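Local coordinates for flap endonuclease 1 (Desulfurococcus amylolyticus, PDB 3ORY), which probably cleaves the 5' flaps of branched DNA during replication and repair, as other flap endonucleases of the XPG family do, at residues K88-F93 with G157-Q162; A184-D189 with N201-G206; S195-R200 with L223-K228. All coordinates share one frame; numbering follows the deposited sequence.

Contact 1 (K88-F93 with G157-Q162); sequences KPVYVF and GIPWVQ
F93 turns the edge of its ring toward the indole face of W160, offset from a centred T-shape, with planes 79° apart and CE2 of F93 3.7 Å from CB of W160. The phenylalanine CG sits beside its own backbone N (chi1 -70°), which leans the ring back along the strand to W160 rather than over Q162. An alanine in place of F93 would probably open a gap beside the indole and deprive one side of W160 of its aromatic partner. On the same face CB of Y91 lies 4.0 Å from CB of W160, and CG2 of I158 meets the edge of the Y91 ring near CD2. On the other face the branched valines, well suited to extended backbone, pack against each other, V90 CG2 lying 4.1 Å from V161 CG2, while P159 CG rests on V90 CB at 3.9 Å.

Between these faces runs a short parallel ladder. Y91 N donates to P159 O (3.1 Å), Y91 O accepts from V161 N (2.8 Å), and F93 N reaches V161 O (2.9 Å) in a nearly straight bond of 170°. P159 has no N-H to offer, yet its carbonyl still serves the ladder. At the polar edge, Q162 bonds through NE2 to D94 O and through OE1 to K150.

G157 ends helix 143-156 in a Schellman motif, its positive phi suiting glycine. That helix and helix 70-84 cover the aromatic face, with T79 and D154 binding Y91 OH and W160 NE1, while strand 37-41 pairs along the other edge of 88-93.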
loop_
_atom_site.group_PDB
_atom_site.type_symbol
_atom_site.label_atom_id
_atom_site.label_comp_id
_atom_site.label_asym_id
_atom_site.label_seq_id
_atom_site.Cartn_x
_atom_site.Cartn_y
_atom_site.Cartn_z
ATOM N N LYS A 88 -11.426 -3.998 -12.314
ATOM C CA LYS A 88 -11.395 -2.648 -12.866
ATOM C C LYS A 88 -10.666 -1.731 -11.885
ATOM O O LYS A 88 -11.266 -1.241 -10.928
ATOM C CB LYS A 88 -12.817 -2.159 -13.168
ATOM C CG LYS A 88 -13.547 -3.053 -14.181
ATOM C CD LYS A 88 -14.920 -2.514 -14.535
ATOM C CE LYS A 88 -15.521 -3.327 -15.675
ATOM N NZ LYS A 88 -16.983 -3.109 -15.791
ATOM N N PRO A 89 -9.358 -1.510 -12.112
ATOM C CA PRO A 89 -8.610 -0.746 -11.121
ATOM C C PRO A 89 -8.670 0.762 -11.335
ATOM O O PRO A 89 -8.739 1.245 -12.472
ATOM C CB PRO A 89 -7.176 -1.259 -11.307
ATOM C CG PRO A 89 -7.086 -1.597 -12.780
ATOM C CD PRO A 89 -8.509 -1.899 -13.258
ATOM N N VAL A 90 -8.648 1.492 -10.224
ATOM C CA VAL A 90 -8.481 2.934 -10.233
ATOM C C VAL A 90 -7.522 3.269 -9.089
ATOM O O VAL A 90 -7.654 2.741 -7.981
ATOM C CB VAL A 90 -9.842 3.695 -10.102
ATOM C CG1 VAL A 90 -10.687 3.161 -8.936
ATOM C CG2 VAL A 90 -9.627 5.222 -9.982
ATOM N N TYR A 91 -6.539 4.108 -9.371
ATOM C CA TYR A 91 -5.575 4.505 -8.355
ATOM C C TYR A 91 -6.003 5.824 -7.736
ATOM O O TYR A 91 -6.738 6.591 -8.353
ATOM C CB TYR A 91 -4.165 4.606 -8.958
ATOM C CG TYR A 91 -3.553 3.241 -9.220
ATOM C CD1 TYR A 91 -2.706 2.638 -8.285
ATOM C CD2 TYR A 91 -3.836 2.548 -10.395
ATOM C CE1 TYR A 91 -2.142 1.376 -8.531
ATOM C CE2 TYR A 91 -3.288 1.296 -10.643
ATOM C CZ TYR A 91 -2.450 0.717 -9.707
ATOM O OH TYR A 91 -1.920 -0.516 -9.974
ATOM N N VAL A 92 -5.576 6.069 -6.503
ATOM C CA VAL A 92 -5.831 7.347 -5.861
ATOM C C VAL A 92 -4.520 7.892 -5.308
ATOM O O VAL A 92 -3.792 7.186 -4.605
ATOM C CB VAL A 92 -6.937 7.260 -4.768
ATOM C CG1 VAL A 92 -6.629 6.180 -3.729
ATOM C CG2 VAL A 92 -7.173 8.641 -4.113
ATOM N N PHE A 93 -4.218 9.146 -5.637
ATOM C CA PHE A 93 -2.971 9.756 -5.211
ATOM C C PHE A 93 -3.200 10.868 -4.209
ATOM O O PHE A 93 -4.157 11.645 -4.327
ATOM C CB PHE A 93 -2.179 10.263 -6.426
ATOM C CG PHE A 93 -1.612 9.154 -7.267
ATOM C CD1 PHE A 93 -0.463 8.487 -6.874
ATOM C CD2 PHE A 93 -2.234 8.777 -8.454
ATOM C CE1 PHE A 93 0.077 7.441 -7.661
ATOM C CE2 PHE A 93 -1.722 7.735 -9.240
ATOM C CZ PHE A 93 -0.560 7.066 -8.837
ATOM N N GLY A 157 -4.523 3.976 -19.993
ATOM C CA GLY A 157 -5.976 4.172 -19.978
ATOM C C GLY A 157 -6.614 3.875 -18.630
ATOM O O GLY A 157 -7.836 3.690 -18.536
ATOM N N ILE A 158 -5.782 3.858 -17.587
ATOM C CA ILE A 158 -6.209 3.548 -16.230
ATOM C C ILE A 158 -6.456 4.840 -15.446
ATOM O O ILE A 158 -5.568 5.680 -15.343
ATOM C CB ILE A 158 -5.169 2.662 -15.514
ATOM C CG1 ILE A 158 -4.943 1.344 -16.293
ATOM C CG2 ILE A 158 -5.569 2.404 -14.054
ATOM C CD1 ILE A 158 -6.160 0.388 -16.330
ATOM N N PRO A 159 -7.671 5.004 -14.903
ATOM C CA PRO A 159 -8.030 6.217 -14.162
ATOM C C PRO A 159 -7.290 6.338 -12.836
ATOM O O PRO A 159 -6.948 5.331 -12.209
ATOM C CB PRO A 159 -9.523 6.030 -13.891
ATOM C CG PRO A 159 -9.701 4.532 -13.865
ATOM C CD PRO A 159 -8.776 4.030 -14.938
ATOM N N TRP A 160 -7.035 7.572 -12.428
ATOM C CA TRP A 160 -6.559 7.847 -11.081
ATOM C C TRP A 160 -7.223 9.125 -10.573
ATOM O O TRP A 160 -7.602 10.014 -11.354
ATOM C CB TRP A 160 -5.021 7.914 -11.004
ATOM C CG TRP A 160 -4.407 8.940 -11.908
ATOM C CD1 TRP A 160 -3.942 8.737 -13.180
ATOM C CD2 TRP A 160 -4.203 10.327 -11.623
ATOM N NE1 TRP A 160 -3.467 9.912 -13.701
ATOM C CE2 TRP A 160 -3.613 10.904 -12.766
ATOM C CE3 TRP A 160 -4.460 11.139 -10.508
ATOM C CZ2 TRP A 160 -3.281 12.255 -12.834
ATOM C CZ3 TRP A 160 -4.136 12.473 -10.571
ATOM C CH2 TRP A 160 -3.544 13.025 -11.727
ATOM N N VAL A 161 -7.364 9.197 -9.261
ATOM C CA VAL A 161 -8.093 10.265 -8.618
ATOM C C VAL A 161 -7.114 11.085 -7.790
ATOM O O VAL A 161 -6.294 10.525 -7.057
ATOM C CB VAL A 161 -9.226 9.675 -7.738
ATOM C CG1 VAL A 161 -9.862 10.750 -6.851
ATOM C CG2 VAL A 161 -10.278 9.014 -8.631
ATOM N N GLN A 162 -7.193 12.410 -7.930
ATOM C CA GLN A 162 -6.420 13.323 -7.100
ATOM C C GLN A 162 -7.161 13.543 -5.782
ATOM O O GLN A 162 -8.189 14.220 -5.742
ATOM C CB GLN A 162 -6.207 14.671 -7.816
ATOM C CG GLN A 162 -5.311 15.640 -7.026
ATOM C CD GLN A 162 -4.002 14.988 -6.627
ATOM O OE1 GLN A 162 -3.168 14.706 -7.483
ATOM N NE2 GLN A 162 -3.814 14.733 -5.315
#

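Contact 2 (A184-D189 with N201-G206); sequences ASQDYD and NLTISG
Q186 and N201 meet where the two loops come closest: the backbone N of N201 donates to OE1 of Q186 at 2.7 Å, in the carbonyl plane and on a lone pair. A water also donates to this oxygen at 2.7 Å and lies 2.8 Å from OG1 of T203, so two bonds grip OE1 and the water ties the second loop to it. A bend at chi2 (-47°) brings the glutamine amide across to N201, and the length of the side chain lets it reach the other loop. CD1 of I204 comes up to the same amide from the opposite direction, 3.7 Å from NE2 of Q186. Beside this polar knot, A184 CB touches L202 CD2 at 4.1 Å, the short alanine side chain letting the leucine branch come close to the strand end.

Q186 is buried, whereas N201 and I204, on the far side of its amide, are partly exposed. Beyond Q186 the chain swings away from 201-206. S185 points away from that segment too; its OG accepts from D187 N in an ST turn and bonds to E168.

A184 ends strand 182-184 and packs on I38 and I40 of strand 37-41; Q48 of helix 42-52 lies against Q186 and T203, and G206 begins strand 206-209, paired with V219.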
loop_
_atom_site.group_PDB
_atom_site.type_symbol
_atom_site.label_atom_id
_atom_site.label_comp_id
_atom_site.label_asym_id
_atom_site.label_seq_id
_atom_site.Cartn_x
_atom_site.Cartn_y
_atom_site.Cartn_z
ATOM N N ALA A 184 -7.669 -0.760 -1.654
ATOM C CA ALA A 184 -6.576 -1.723 -1.686
ATOM C C ALA A 184 -5.274 -1.073 -1.273
ATOM O O ALA A 184 -4.885 -0.017 -1.810
ATOM C CB ALA A 184 -6.448 -2.379 -3.081
ATOM N N SER A 185 -4.598 -1.720 -0.328
ATOM C CA SER A 185 -3.355 -1.210 0.259
ATOM C C SER A 185 -2.795 -2.291 1.167
ATOM O O SER A 185 -3.522 -3.204 1.544
ATOM C CB SER A 185 -3.659 0.035 1.107
ATOM O OG SER A 185 -2.470 0.569 1.665
ATOM N N GLN A 186 -1.514 -2.185 1.527
ATOM C CA GLN A 186 -0.937 -3.048 2.560
ATOM C C GLN A 186 -1.221 -2.525 3.962
ATOM O O GLN A 186 -1.292 -3.303 4.915
ATOM C CB GLN A 186 0.574 -3.253 2.363
ATOM C CG GLN A 186 0.935 -4.097 1.142
ATOM C CD GLN A 186 0.117 -5.367 1.037
ATOM O OE1 GLN A 186 -0.769 -5.475 0.189
ATOM N NE2 GLN A 186 0.382 -6.318 1.919
ATOM N N ASP A 187 -1.417 -1.217 4.106
ATOM C CA ASP A 187 -1.768 -0.729 5.426
ATOM C C ASP A 187 -3.285 -0.679 5.615
ATOM O O ASP A 187 -4.067 -0.939 4.685
ATOM C CB ASP A 187 -1.066 0.594 5.779
ATOM C CG ASP A 187 -1.421 1.718 4.845
ATOM O OD1 ASP A 187 -2.591 1.803 4.419
ATOM O OD2 ASP A 187 -0.507 2.517 4.536
ATOM N N TYR A 188 -3.686 -0.364 6.836
ATOM C CA TYR A 188 -5.069 -0.478 7.252
ATOM C C TYR A 188 -5.731 0.890 7.377
ATOM O O TYR A 188 -6.861 1.002 7.875
ATOM C CB TYR A 188 -5.102 -1.238 8.588
ATOM C CG TYR A 188 -4.687 -2.689 8.439
ATOM C CD1 TYR A 188 -5.634 -3.717 8.435
ATOM C CD2 TYR A 188 -3.342 -3.032 8.280
ATOM C CE1 TYR A 188 -5.238 -5.060 8.279
ATOM C CE2 TYR A 188 -2.948 -4.347 8.133
ATOM C CZ TYR A 188 -3.891 -5.356 8.136
ATOM O OH TYR A 188 -3.455 -6.653 7.977
ATOM N N ASP A 189 -5.016 1.925 6.930
ATOM C CA ASP A 189 -5.455 3.321 7.086
ATOM C C ASP A 189 -6.851 3.559 6.545
ATOM O O ASP A 189 -7.616 4.304 7.142
ATOM C CB ASP A 189 -4.491 4.283 6.367
ATOM C CG ASP A 189 -3.048 4.187 6.871
ATOM O OD1 ASP A 189 -2.634 3.136 7.407
ATOM O OD2 ASP A 189 -2.307 5.185 6.709
ATOM N N ASN A 201 -2.813 -7.270 -0.177
ATOM C CA ASN A 201 -1.935 -8.146 -0.987
ATOM C C ASN A 201 -2.141 -8.073 -2.499
ATOM O O ASN A 201 -1.476 -8.786 -3.251
ATOM C CB ASN A 201 -1.978 -9.613 -0.517
ATOM C CG ASN A 201 -1.630 -9.777 0.955
ATOM O OD1 ASN A 201 -2.117 -10.695 1.623
ATOM N ND2 ASN A 201 -0.777 -8.913 1.459
ATOM N N LEU A 202 -3.054 -7.218 -2.946
ATOM C CA LEU A 202 -3.361 -7.110 -4.370
ATOM C C LEU A 202 -2.148 -6.688 -5.201
ATOM O O LEU A 202 -2.009 -7.099 -6.346
ATOM C CB LEU A 202 -4.533 -6.156 -4.598
ATOM C CG LEU A 202 -5.282 -6.267 -5.923
ATOM C CD1 LEU A 202 -6.261 -7.451 -5.943
ATOM C CD2 LEU A 202 -6.008 -4.961 -6.204
ATOM N N THR A 203 -1.255 -5.892 -4.619
ATOM C CA THR A 203 -0.085 -5.412 -5.356
ATOM C C THR A 203 1.092 -6.385 -5.291
ATOM O O THR A 203 2.086 -6.195 -5.985
ATOM C CB THR A 203 0.375 -4.027 -4.861
ATOM O OG1 THR A 203 0.673 -4.103 -3.463
ATOM C CG2 THR A 203 -0.714 -2.985 -5.103
ATOM N N ILE A 204 0.973 -7.427 -4.465
ATOM C CA ILE A 204 2.088 -8.344 -4.223
ATOM C C ILE A 204 1.722 -9.832 -4.270
ATOM O O ILE A 204 2.546 -10.670 -3.909
ATOM C CB ILE A 204 2.801 -8.063 -2.858
ATOM C CG1 ILE A 204 1.821 -8.210 -1.677
ATOM C CG2 ILE A 204 3.511 -6.699 -2.875
ATOM C CD1 ILE A 204 2.498 -8.382 -0.293
ATOM N N SER A 205 0.500 -10.155 -4.697
ATOM C CA SER A 205 0.020 -11.546 -4.670
ATOM C C SER A 205 0.753 -12.435 -5.675
ATOM O O SER A 205 1.364 -11.943 -6.626
ATOM C CB SER A 205 -1.501 -11.629 -4.861
ATOM O OG SER A 205 -1.918 -11.058 -6.088
ATOM N N GLY A 206 0.691 -13.745 -5.444
ATOM C CA GLY A 206 1.380 -14.714 -6.288
ATOM C C GLY A 206 2.395 -15.537 -5.520
ATOM O O GLY A 206 2.356 -15.613 -4.288
HETATM O O HOH W 1 -1.592 -3.765 -1.769
#

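Contact 3 (S195-R200 with L223-K228); sequences SPKLVR and LIELDK
The antiparallel ladder of strands 197-200 and 223-225, part of the mixed central sheet, leads straight into helix 226-233, with E225 at its N-cap position. L198 and I224 form the hydrogen-bonded pair: L198 N reaches I224 O at 2.8 Å, almost straight at 176°, and I224 N returns to L198 O at 2.7 Å. P196 O extends the pattern by accepting L226 N (2.9 Å), a bond that arrives from above the carbonyl plane and ties the first helical residue to the residue just before the strand. S195 O lies 3.4 Å from CB of L226.

On one face, CD1 of L223 packs obliquely against the aliphatic part of K197, 3.9 Å from its CB, and also touches V199; the lysine carries its charge outward. On the opposite face, R200 CD rests 3.8 Å from I224 CD1, and the guanidinium passes on to a salt bridge with E222. L198 and I224 here pack on L191 of helix 189-192.

K197 and E225 run side by side. Extended until its final bend (chi4 60°), K197 places NZ in a salt bridge with E225 OE2 at 3.6 Å. E225 is shared: K228 NZ, in the first helical turn, makes a weak hydrogen bond, part of a salt bridge, to E225 OE1 at 3.4 Å.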
loop_
_atom_site.group_PDB
_atom_site.type_symbol
_atom_site.label_atom_id
_atom_site.label_comp_id
_atom_site.label_asym_id
_atom_site.label_seq_id
_atom_site.Cartn_x
_atom_site.Cartn_y
_atom_site.Cartn_z
ATOM N N SER A 195 -13.488 2.964 5.368
ATOM C CA SER A 195 -13.742 2.134 4.186
ATOM C C SER A 195 -14.482 0.868 4.603
ATOM O O SER A 195 -14.021 0.173 5.482
ATOM C CB SER A 195 -12.450 1.733 3.494
ATOM O OG SER A 195 -12.728 0.877 2.398
ATOM N N PRO A 196 -15.635 0.573 3.969
ATOM C CA PRO A 196 -16.393 -0.642 4.296
ATOM C C PRO A 196 -15.591 -1.917 4.029
ATOM O O PRO A 196 -15.779 -2.922 4.720
ATOM C CB PRO A 196 -17.598 -0.571 3.349
ATOM C CG PRO A 196 -17.780 0.877 3.095
ATOM C CD PRO A 196 -16.388 1.459 3.067
ATOM N N LYS A 197 -14.700 -1.868 3.039
ATOM C CA LYS A 197 -13.969 -3.057 2.606
ATOM C C LYS A 197 -12.550 -2.712 2.201
ATOM O O LYS A 197 -12.332 -1.804 1.392
ATOM C CB LYS A 197 -14.674 -3.727 1.414
ATOM C CG LYS A 197 -16.008 -4.400 1.728
ATOM C CD LYS A 197 -16.494 -5.219 0.535
ATOM C CE LYS A 197 -17.615 -6.158 0.943
ATOM N NZ LYS A 197 -18.758 -5.389 1.480
ATOM N N LEU A 198 -11.597 -3.452 2.758
ATOM C CA LEU A 198 -10.192 -3.347 2.368
ATOM C C LEU A 198 -9.706 -4.670 1.779
ATOM O O LEU A 198 -9.897 -5.737 2.380
ATOM C CB LEU A 198 -9.314 -2.968 3.572
ATOM C CG LEU A 198 -7.788 -3.091 3.407
ATOM C CD1 LEU A 198 -7.204 -2.067 2.407
ATOM C CD2 LEU A 198 -7.090 -2.954 4.754
ATOM N N VAL A 199 -9.074 -4.603 0.611
ATOM C CA VAL A 199 -8.377 -5.767 0.072
ATOM C C VAL A 199 -6.873 -5.575 0.251
ATOM O O VAL A 199 -6.317 -4.543 -0.152
ATOM C CB VAL A 199 -8.745 -6.042 -1.414
ATOM C CG1 VAL A 199 -7.837 -7.122 -2.011
ATOM C CG2 VAL A 199 -10.227 -6.452 -1.533
ATOM N N ARG A 200 -6.225 -6.551 0.880
ATOM C CA ARG A 200 -4.772 -6.529 1.036
ATOM C C ARG A 200 -4.099 -7.516 0.094
ATOM O O ARG A 200 -4.736 -8.470 -0.366
ATOM C CB ARG A 200 -4.371 -6.839 2.480
ATOM C CG ARG A 200 -4.844 -5.798 3.491
ATOM C CD ARG A 200 -4.362 -6.156 4.890
ATOM N NE ARG A 200 -2.931 -5.892 5.055
ATOM C CZ ARG A 200 -1.979 -6.818 5.147
ATOM N NH1 ARG A 200 -2.274 -8.116 5.098
ATOM N NH2 ARG A 200 -0.718 -6.435 5.300
ATOM N N LEU A 223 -9.726 -10.090 1.889
ATOM C CA LEU A 223 -10.759 -9.088 2.100
ATOM C C LEU A 223 -11.001 -8.894 3.593
ATOM O O LEU A 223 -11.190 -9.860 4.332
ATOM C CB LEU A 223 -12.063 -9.506 1.409
ATOM C CG LEU A 223 -13.352 -8.737 1.745
ATOM C CD1 LEU A 223 -13.310 -7.322 1.183
ATOM C CD2 LEU A 223 -14.584 -9.485 1.234
ATOM N N ILE A 224 -10.981 -7.641 4.035
ATOM C CA ILE A 224 -11.352 -7.318 5.407
ATOM C C ILE A 224 -12.518 -6.348 5.385
ATOM O O ILE A 224 -12.440 -5.278 4.775
ATOM C CB ILE A 224 -10.172 -6.716 6.200
ATOM C CG1 ILE A 224 -9.021 -7.712 6.273
ATOM C CG2 ILE A 224 -10.626 -6.279 7.611
ATOM C CD1 ILE A 224 -7.667 -7.062 6.439
ATOM N N GLU A 225 -13.600 -6.719 6.057
ATOM C CA GLU A 225 -14.771 -5.861 6.121
ATOM C C GLU A 225 -14.781 -5.120 7.452
ATOM O O GLU A 225 -14.583 -5.729 8.501
ATOM C CB GLU A 225 -16.052 -6.681 5.919
ATOM C CG GLU A 225 -16.125 -7.344 4.534
ATOM C CD GLU A 225 -17.230 -8.381 4.426
ATOM O OE1 GLU A 225 -17.087 -9.480 5.012
ATOM O OE2 GLU A 225 -18.233 -8.101 3.738
ATOM N N LEU A 226 -15.010 -3.809 7.393
ATOM C CA LEU A 226 -14.913 -2.938 8.565
ATOM C C LEU A 226 -15.877 -3.303 9.693
ATOM O O LEU A 226 -15.445 -3.609 10.804
ATOM C CB LEU A 226 -15.127 -1.471 8.184
ATOM C CG LEU A 226 -15.110 -0.422 9.304
ATOM C CD1 LEU A 226 -13.792 -0.453 10.118
ATOM C CD2 LEU A 226 -15.352 0.970 8.728
ATOM N N ASP A 227 -17.179 -3.233 9.415
ATOM C CA ASP A 227 -18.158 -3.406 10.493
ATOM C C ASP A 227 -18.001 -4.808 11.129
ATOM O O ASP A 227 -18.097 -4.957 12.344
ATOM C CB ASP A 227 -19.597 -3.057 10.036
ATOM C CG ASP A 227 -19.875 -1.515 9.998
ATOM O OD1 ASP A 227 -19.069 -0.694 10.502
ATOM O OD2 ASP A 227 -20.922 -1.107 9.445
ATOM N N LYS A 228 -17.669 -5.801 10.309
ATOM C CA LYS A 228 -17.333 -7.156 10.768
ATOM C C LYS A 228 -16.093 -7.208 11.679
ATOM O O LYS A 228 -16.090 -7.884 12.721
ATOM C CB LYS A 228 -17.094 -8.031 9.548
ATOM C CG LYS A 228 -17.495 -9.475 9.686
ATOM C CD LYS A 228 -17.530 -10.098 8.301
ATOM C CE LYS A 228 -18.010 -11.535 8.327
ATOM N NZ LYS A 228 -17.832 -12.135 6.976
#

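In the fold
Contact 1 closes before the other two open, whereas the segments of contacts 2 and 3 alternate along the chain. Contacts 1 and 3 are parts of the mixed sheet, with centres about 20 Å apart, on either side of strands 37-41 and 182-184. Contact 2 gathers the loops that leave strands 182-184 and 197-200; its centre lies about 12 Å from that of contact 3 and about 16 Å from that of contact 1. Contacts 2 and 3 are joined directly: R200 NE probably bonds to Q186 O at 3.1 Å. A phosphate ion, probably from the crystallisation liquor, lies about 4 Å from the S185 side chain and close to D187, probably marking the acidic metal-binding region of flap endonucleases.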